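Local coordinates for protein beta-ketoacyl synthase (Pseudomonas aeruginosa, PDB 4CW4) that catalyses the condensation of acetyl-CoA with malonyl-ACP to give acetoacetyl-ACP, the primer that starts fatty acid synthesis, at residues K127-P130 with N136-I139; I297-S302 with R306-G311; V418-Q423 with S546-S551. One frame throughout, in Å; residues are numbered along the deposited sequence.

Contact 1: residues K127-P130 with N136-I139; sequences KQLP and NWSI
Trp137 reaches across to Pro130 and Leu129 with the far end of its indole. From CB the side chain leaves with CG beside the backbone N and anti to the carbonyl carbon (chi1 -67°), which throws the fused ring toward residues 127-130. CG and the pyrrole part serve as the stem, and it is the six-membered ring that makes the contact. Its atom CZ3 lies 3.6 Å from CD of Pro130, and CH2, next along, lies 3.9 Å from CG of the same proline. The Pro130 and Trp137 side chains cross at about a right angle, and the CD and CG methylenes of Pro130 approach CZ3 and CH2 obliquely. Leu129 meets the ring at its edge, near the ring plane, with CD2 4.3 Å from Trp137 CZ3. The fork of this leucine serves two partners, for its other methyl, CD1, stands 4.3 Å from CD1 of Ile139. A branched aliphatic residue suits this place, and proline offers a rigid apolar flank to the indole. No hydrogen bond joins the segments. Trp137 also rests on Val149 and Ile151 of strand 147-151 and on Cys155 and Phe157 of strand 155-163. Leu129 packs on Leu110 of the second subunit, whose Lys108 NZ donates hydrogen bonds to the carbonyl oxygens of Lys127 and Leu129, so the loop lies between a three-stranded antiparallel sheet and the dimer partner.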
loop_
_atom_site.group_PDB
_atom_site.type_symbol
_atom_site.label_atom_id
_atom_site.label_comp_id
_atom_site.label_asym_id
_atom_site.label_seq_id
_atom_site.Cartn_x
_atom_site.Cartn_y
_atom_site.Cartn_z
ATOM N N LYS A 127 41.269 -8.286 -3.353
ATOM C CA LYS A 127 39.964 -7.757 -3.746
ATOM C C LYS A 127 38.868 -8.039 -2.719
ATOM O O LYS A 127 37.804 -7.438 -2.771
ATOM C CB LYS A 127 39.530 -8.291 -5.119
ATOM C CG LYS A 127 40.025 -7.468 -6.332
ATOM C CD LYS A 127 39.751 -5.947 -6.234
ATOM C CE LYS A 127 38.300 -5.591 -5.872
ATOM N NZ LYS A 127 38.157 -4.190 -5.347
ATOM N N GLN A 128 39.110 -8.966 -1.797
ATOM C CA GLN A 128 38.112 -9.293 -0.777
ATOM C C GLN A 128 38.362 -8.577 0.542
ATOM O O GLN A 128 37.604 -8.738 1.484
ATOM C CB GLN A 128 38.068 -10.804 -0.531
ATOM C CG GLN A 128 37.576 -11.620 -1.727
ATOM C CD GLN A 128 37.302 -13.074 -1.390
ATOM O OE1 GLN A 128 37.886 -13.640 -0.457
ATOM N NE2 GLN A 128 36.388 -13.688 -2.143
ATOM N N LEU A 129 39.443 -7.803 0.624
ATOM C CA LEU A 129 39.752 -7.084 1.846
ATOM C C LEU A 129 38.917 -5.806 1.929
ATOM O O LEU A 129 38.539 -5.247 0.895
ATOM C CB LEU A 129 41.239 -6.723 1.884
ATOM C CG LEU A 129 42.160 -7.949 1.951
ATOM C CD1 LEU A 129 43.604 -7.554 1.985
ATOM C CD2 LEU A 129 41.856 -8.846 3.159
ATOM N N PRO A 130 38.641 -5.334 3.159
ATOM C CA PRO A 130 37.910 -4.068 3.291
ATOM C C PRO A 130 38.566 -2.911 2.557
ATOM O O PRO A 130 39.801 -2.863 2.416
ATOM C CB PRO A 130 37.932 -3.791 4.801
ATOM C CG PRO A 130 38.170 -5.118 5.438
ATOM C CD PRO A 130 39.074 -5.847 4.473
ATOM N N ASN A 136 45.105 -0.432 10.947
ATOM C CA ASN A 136 45.922 -1.155 11.901
ATOM C C ASN A 136 46.378 -2.495 11.333
ATOM O O ASN A 136 47.323 -3.071 11.857
ATOM C CB ASN A 136 45.135 -1.342 13.210
ATOM C CG ASN A 136 46.022 -1.579 14.411
ATOM O OD1 ASN A 136 46.169 -2.718 14.885
ATOM N ND2 ASN A 136 46.616 -0.510 14.921
ATOM N N TRP A 137 45.726 -2.979 10.265
ATOM C CA TRP A 137 46.101 -4.251 9.630
ATOM C C TRP A 137 47.438 -4.145 8.885
ATOM O O TRP A 137 47.728 -3.138 8.240
ATOM C CB TRP A 137 45.026 -4.740 8.642
ATOM C CG TRP A 137 43.708 -5.142 9.247
ATOM C CD1 TRP A 137 43.274 -4.903 10.514
ATOM C CD2 TRP A 137 42.656 -5.877 8.596
ATOM N NE1 TRP A 137 42.018 -5.433 10.694
ATOM C CE2 TRP A 137 41.615 -6.036 9.531
ATOM C CE3 TRP A 137 42.498 -6.410 7.312
ATOM C CZ2 TRP A 137 40.432 -6.710 9.223
ATOM C CZ3 TRP A 137 41.329 -7.084 7.012
ATOM C CH2 TRP A 137 40.309 -7.222 7.965
ATOM N N SER A 138 48.231 -5.207 8.985
ATOM C CA SER A 138 49.454 -5.377 8.209
ATOM C C SER A 138 49.140 -6.096 6.917
ATOM O O SER A 138 48.370 -7.048 6.931
ATOM C CB SER A 138 50.442 -6.289 8.963
ATOM O OG SER A 138 50.856 -5.742 10.185
ATOM N N ILE A 139 49.771 -5.678 5.823
ATOM C CA ILE A 139 49.652 -6.356 4.536
ATOM C C ILE A 139 51.026 -6.508 3.926
ATOM O O ILE A 139 51.823 -5.559 3.933
ATOM C CB ILE A 139 48.856 -5.526 3.512
ATOM C CG1 ILE A 139 47.660 -4.865 4.166
ATOM C CG2 ILE A 139 48.430 -6.400 2.340
ATOM C CD1 ILE A 139 46.565 -5.830 4.580
#

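Contact 2: residues I297-S302 with R306-G311; sequences IDVITS and RVVIVG
Val308 meets Val299 and Ile300 through a single methyl, CG2, which is the focus of the tight part of the contact. With CG1 anti to the backbone N (chi1 -176°), CG2 is turned toward helix 288-301. There it lies 3.8 Å from CG2 of Val299 and also 3.8 Å from both CG1 and CD1 of Ile300. All three residues are buried, and their branched side chains suit a close join between a helix and the strand that follows after a short turn. Val308 also touches Ala223 and Phe225 of the adjoining strand 222-225, while Ile300 reaches Leu372 of strand 366-374.

Farther from Val308 the segment turns polar and partly exposed, against the second subunit. Asp298 and Ser302 take no part in the packing; Asp298 OD2 bonds to Gln304 of the second subunit. Ser302 OG gives a 2.9 Å bond to Asp298 O and is also hydrogen-bonded to Gln304 NE2 of its own chain, while Ser302 N reaches Asp298 O from the opposite face of its plane, at 3.0 Å. Since no hydrogen bond crosses between the segments, helix and strand are matched here by aliphatic shape, with polar groups engaged with one another and with the second subunit.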
loop_
_atom_site.group_PDB
_atom_site.type_symbol
_atom_site.label_atom_id
_atom_site.label_comp_id
_atom_site.label_asym_id
_atom_site.label_seq_id
_atom_site.Cartn_x
_atom_site.Cartn_y
_atom_site.Cartn_z
ATOM N N ILE A 297 -16.610 -2.005 -4.567
ATOM C CA ILE A 297 -18.039 -1.757 -4.479
ATOM C C ILE A 297 -18.311 -0.337 -4.928
ATOM O O ILE A 297 -19.240 -0.070 -5.692
ATOM C CB ILE A 297 -18.542 -1.929 -3.024
ATOM C CG1 ILE A 297 -18.474 -3.394 -2.600
ATOM C CG2 ILE A 297 -19.962 -1.366 -2.853
ATOM C CD1 ILE A 297 -18.571 -3.523 -1.080
ATOM N N ASP A 298 -17.486 0.585 -4.467
ATOM C CA ASP A 298 -17.747 1.983 -4.760
ATOM C C ASP A 298 -17.632 2.293 -6.243
ATOM O O ASP A 298 -18.431 3.076 -6.757
ATOM C CB ASP A 298 -16.857 2.885 -3.935
ATOM C CG ASP A 298 -17.286 2.937 -2.482
ATOM O OD1 ASP A 298 -18.349 2.354 -2.126
ATOM O OD2 ASP A 298 -16.576 3.582 -1.706
ATOM N N VAL A 299 -16.667 1.700 -6.939
ATOM C CA VAL A 299 -16.533 1.968 -8.355
ATOM C C VAL A 299 -17.682 1.358 -9.147
ATOM O O VAL A 299 -18.040 1.898 -10.205
ATOM C CB VAL A 299 -15.170 1.548 -8.950
ATOM C CG1 VAL A 299 -14.050 2.319 -8.276
ATOM C CG2 VAL A 299 -14.909 0.089 -8.801
ATOM N N ILE A 300 -18.296 0.281 -8.638
ATOM C CA ILE A 300 -19.440 -0.286 -9.336
ATOM C C ILE A 300 -20.667 0.561 -9.083
ATOM O O ILE A 300 -21.374 0.914 -10.016
ATOM C CB ILE A 300 -19.685 -1.763 -8.940
ATOM C CG1 ILE A 300 -18.580 -2.633 -9.556
ATOM C CG2 ILE A 300 -21.041 -2.245 -9.412
ATOM C CD1 ILE A 300 -18.552 -4.044 -9.059
ATOM N N THR A 301 -20.910 0.931 -7.834
ATOM C CA THR A 301 -22.131 1.676 -7.528
ATOM C C THR A 301 -22.088 3.100 -8.127
ATOM O O THR A 301 -23.125 3.662 -8.486
ATOM C CB THR A 301 -22.432 1.694 -6.001
ATOM O OG1 THR A 301 -21.371 2.337 -5.285
ATOM C CG2 THR A 301 -22.590 0.286 -5.469
ATOM N N SER A 302 -20.894 3.663 -8.281
ATOM C CA SER A 302 -20.761 5.000 -8.856
ATOM C C SER A 302 -20.722 4.984 -10.386
ATOM O O SER A 302 -20.778 6.040 -11.017
ATOM C CB SER A 302 -19.500 5.688 -8.341
ATOM O OG SER A 302 -18.362 5.054 -8.880
ATOM N N ARG A 306 -17.336 -1.588 -14.372
ATOM C CA ARG A 306 -18.367 -2.599 -14.499
ATOM C C ARG A 306 -17.862 -4.000 -14.194
ATOM O O ARG A 306 -18.682 -4.890 -13.902
ATOM C CB ARG A 306 -18.943 -2.555 -15.899
ATOM C CG ARG A 306 -19.577 -1.198 -16.221
ATOM C CD ARG A 306 -20.475 -1.223 -17.431
ATOM N NE ARG A 306 -21.711 -1.936 -17.114
ATOM C CZ ARG A 306 -22.811 -1.943 -17.862
ATOM N NH1 ARG A 306 -22.859 -1.282 -19.011
ATOM N NH2 ARG A 306 -23.879 -2.608 -17.447
ATOM N N VAL A 307 -16.547 -4.206 -14.298
ATOM C CA VAL A 307 -15.920 -5.489 -13.997
ATOM C C VAL A 307 -14.761 -5.196 -13.086
ATOM O O VAL A 307 -13.904 -4.381 -13.434
ATOM C CB VAL A 307 -15.391 -6.201 -15.259
ATOM C CG1 VAL A 307 -14.789 -7.565 -14.907
ATOM C CG2 VAL A 307 -16.512 -6.346 -16.273
ATOM N N VAL A 308 -14.741 -5.831 -11.920
ATOM C CA VAL A 308 -13.713 -5.549 -10.938
ATOM C C VAL A 308 -13.109 -6.842 -10.407
ATOM O O VAL A 308 -13.819 -7.728 -9.935
ATOM C CB VAL A 308 -14.252 -4.743 -9.726
ATOM C CG1 VAL A 308 -13.095 -4.403 -8.779
ATOM C CG2 VAL A 308 -14.975 -3.487 -10.168
ATOM N N ILE A 309 -11.787 -6.939 -10.482
ATOM C CA ILE A 309 -11.071 -8.062 -9.879
ATOM C C ILE A 309 -10.520 -7.522 -8.573
ATOM O O ILE A 309 -9.750 -6.557 -8.575
ATOM C CB ILE A 309 -9.941 -8.581 -10.774
ATOM C CG1 ILE A 309 -10.501 -9.360 -11.992
ATOM C CG2 ILE A 309 -9.036 -9.538 -9.989
ATOM C CD1 ILE A 309 -11.323 -8.545 -12.987
ATOM N N VAL A 310 -10.952 -8.106 -7.461
ATOM C CA VAL A 310 -10.536 -7.655 -6.136
ATOM C C VAL A 310 -9.905 -8.810 -5.383
ATOM O O VAL A 310 -10.474 -9.892 -5.319
ATOM C CB VAL A 310 -11.738 -7.187 -5.283
ATOM C CG1 VAL A 310 -11.254 -6.544 -3.990
ATOM C CG2 VAL A 310 -12.649 -6.223 -6.044
ATOM N N GLY A 311 -8.740 -8.593 -4.801
ATOM C CA GLY A 311 -8.120 -9.658 -4.037
ATOM C C GLY A 311 -6.830 -9.199 -3.392
ATOM O O GLY A 311 -6.611 -7.996 -3.199
#

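Contact 3: residues V418-Q423 with S546-S551; sequences VASAVQ and SGVVLS
Val548 faces Ser420 and Ala421 with its two methyls spread between them, a helix-on-sheet contact in the C-terminal half of the thiolase fold, where helix 409-425 lies over strand 543-550. The CB of the valine points to the helix, and with CG1 anti to the backbone N (chi1 -178°) each prong of the fork finds a different residue. CG2 approaches Ser420 OG at 3.5 Å, a van der Waals contact between methyl and hydroxyl. CG1 stands 4.1 Å from CB of Ala421, an ordinary van der Waals contact between methyls. The two helix residues present themselves differently: the CB of Ser420 points toward the strand, whereas that of Ala421 runs past it and offers its flank.

Small residues suit this helix face. The helix backbone can come near, with CA of Ala421 and CA of Val548 6.9 Å apart, and the valine fills the space between. The hydroxyl of Ser420 lies between the backbone N and the carbonyl carbon of its residue (chi1 73°), from where it bonds back to the carbonyl oxygen of Ala417 on the preceding turn. A buried hydroxyl is thereby satisfied inside the helix while it also rests against a methyl.

Around the pair, Ala417 also touches Val548, Phe534 of strand 532-539 packs on Ala421, and Thr390 of strand 387-394 packs on Val548. Apolar groups predominate around Val548, with a few hydroxyls among them. A polar tie lies at the start of strand segment 546-551: OG of Ser546 is hydrogen-bonded both to OD1 of Asn536 on strand 532-539 and to OG1 of Thr413, on an earlier turn of the same helix.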
loop_
_atom_site.group_PDB
_atom_site.type_symbol
_atom_site.label_atom_id
_atom_site.label_comp_id
_atom_site.label_asym_id
_atom_site.label_seq_id
_atom_site.Cartn_x
_atom_site.Cartn_y
_atom_site.Cartn_z
ATOM N N VAL A 418 -24.286 -4.379 10.149
ATOM C CA VAL A 418 -25.554 -4.991 10.498
ATOM C C VAL A 418 -26.733 -4.070 10.121
ATOM O O VAL A 418 -27.700 -4.524 9.501
ATOM C CB VAL A 418 -25.579 -5.414 11.983
ATOM C CG1 VAL A 418 -26.941 -5.986 12.353
ATOM C CG2 VAL A 418 -24.499 -6.477 12.243
ATOM N N ALA A 419 -26.639 -2.782 10.444
ATOM C CA ALA A 419 -27.717 -1.862 10.117
ATOM C C ALA A 419 -27.943 -1.841 8.606
ATOM O O ALA A 419 -29.093 -1.793 8.141
ATOM C CB ALA A 419 -27.404 -0.459 10.616
ATOM N N SER A 420 -26.860 -1.872 7.831
ATOM C CA SER A 420 -26.990 -1.786 6.381
ATOM C C SER A 420 -27.708 -3.025 5.846
ATOM O O SER A 420 -28.538 -2.926 4.936
ATOM C CB SER A 420 -25.638 -1.592 5.699
ATOM O OG SER A 420 -24.858 -2.769 5.724
ATOM N N ALA A 421 -27.405 -4.187 6.439
ATOM C CA ALA A 421 -28.046 -5.419 6.028
ATOM C C ALA A 421 -29.538 -5.395 6.381
ATOM O O ALA A 421 -30.367 -5.866 5.613
ATOM C CB ALA A 421 -27.348 -6.631 6.655
ATOM N N VAL A 422 -29.883 -4.858 7.544
ATOM C CA VAL A 422 -31.290 -4.748 7.931
ATOM C C VAL A 422 -32.072 -3.963 6.877
ATOM O O VAL A 422 -33.183 -4.328 6.513
ATOM C CB VAL A 422 -31.441 -4.101 9.327
ATOM C CG1 VAL A 422 -32.895 -3.744 9.620
ATOM C CG2 VAL A 422 -30.896 -5.033 10.411
ATOM N N GLN A 423 -31.478 -2.899 6.347
ATOM C CA GLN A 423 -32.177 -2.115 5.336
ATOM C C GLN A 423 -32.454 -2.911 4.076
ATOM O O GLN A 423 -33.428 -2.652 3.378
ATOM C CB GLN A 423 -31.368 -0.880 4.957
ATOM C CG GLN A 423 -31.140 0.084 6.091
ATOM C CD GLN A 423 -30.756 1.446 5.585
ATOM O OE1 GLN A 423 -29.653 1.950 5.857
ATOM N NE2 GLN A 423 -31.664 2.059 4.836
ATOM N N SER A 546 -15.731 -4.176 8.270
ATOM C CA SER A 546 -16.740 -5.220 8.207
ATOM C C SER A 546 -17.454 -5.151 6.869
ATOM O O SER A 546 -17.807 -4.064 6.399
ATOM C CB SER A 546 -17.762 -5.084 9.340
ATOM O OG SER A 546 -17.128 -5.050 10.597
ATOM N N GLY A 547 -17.623 -6.308 6.238
ATOM C CA GLY A 547 -18.299 -6.400 4.956
ATOM C C GLY A 547 -19.603 -7.168 5.013
ATOM O O GLY A 547 -19.759 -8.079 5.838
ATOM N N VAL A 548 -20.515 -6.832 4.104
ATOM C CA VAL A 548 -21.815 -7.491 4.001
ATOM C C VAL A 548 -21.892 -8.268 2.691
ATOM O O VAL A 548 -21.737 -7.701 1.605
ATOM C CB VAL A 548 -22.964 -6.456 4.053
ATOM C CG1 VAL A 548 -24.315 -7.159 3.996
ATOM C CG2 VAL A 548 -22.863 -5.618 5.310
ATOM N N VAL A 549 -22.144 -9.567 2.803
ATOM C CA VAL A 549 -22.263 -10.443 1.646
ATOM C C VAL A 549 -23.637 -11.102 1.671
ATOM O O VAL A 549 -24.049 -11.649 2.690
ATOM C CB VAL A 549 -21.178 -11.559 1.658
ATOM C CG1 VAL A 549 -21.138 -12.280 0.311
ATOM C CG2 VAL A 549 -19.815 -11.007 2.035
ATOM N N LEU A 550 -24.338 -11.024 0.547
ATOM C CA LEU A 550 -25.654 -11.628 0.373
ATOM C C LEU A 550 -25.529 -12.918 -0.415
ATOM O O LEU A 550 -24.681 -13.031 -1.298
ATOM C CB LEU A 550 -26.583 -10.680 -0.389
ATOM C CG LEU A 550 -26.669 -9.236 0.114
ATOM C CD1 LEU A 550 -27.647 -8.440 -0.756
ATOM C CD2 LEU A 550 -27.072 -9.206 1.587
ATOM N N SER A 551 -26.381 -13.896 -0.105
ATOM C CA SER A 551 -26.366 -15.169 -0.796
ATOM C C SER A 551 -26.817 -15.043 -2.247
ATOM O O SER A 551 -27.490 -14.073 -2.620
ATOM C CB SER A 551 -27.335 -16.148 -0.106
ATOM O OG SER A 551 -28.666 -15.699 -0.300
#

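In the fold
From the N terminus, contact 1 comes first: it closes the loop between strands 120-124 and 138-141 in an outlying part of the chain, its centre 61 Å from that of contact 2. Contact 2 then closes the turn from helix 288-301 to strand 307-314, in the N-terminal half of the ketosynthase, on the helix that follows Cys286, the probable nucleophile. Contact 3 spans far more chain, joining helix 409-425 to strand 543-550 across 122 intervening residues of the C-terminal half. The three follow in series, so none nests in or crosses another. Contacts 2 and 3 lie about 17 Å apart between centres, and all three border the second subunit.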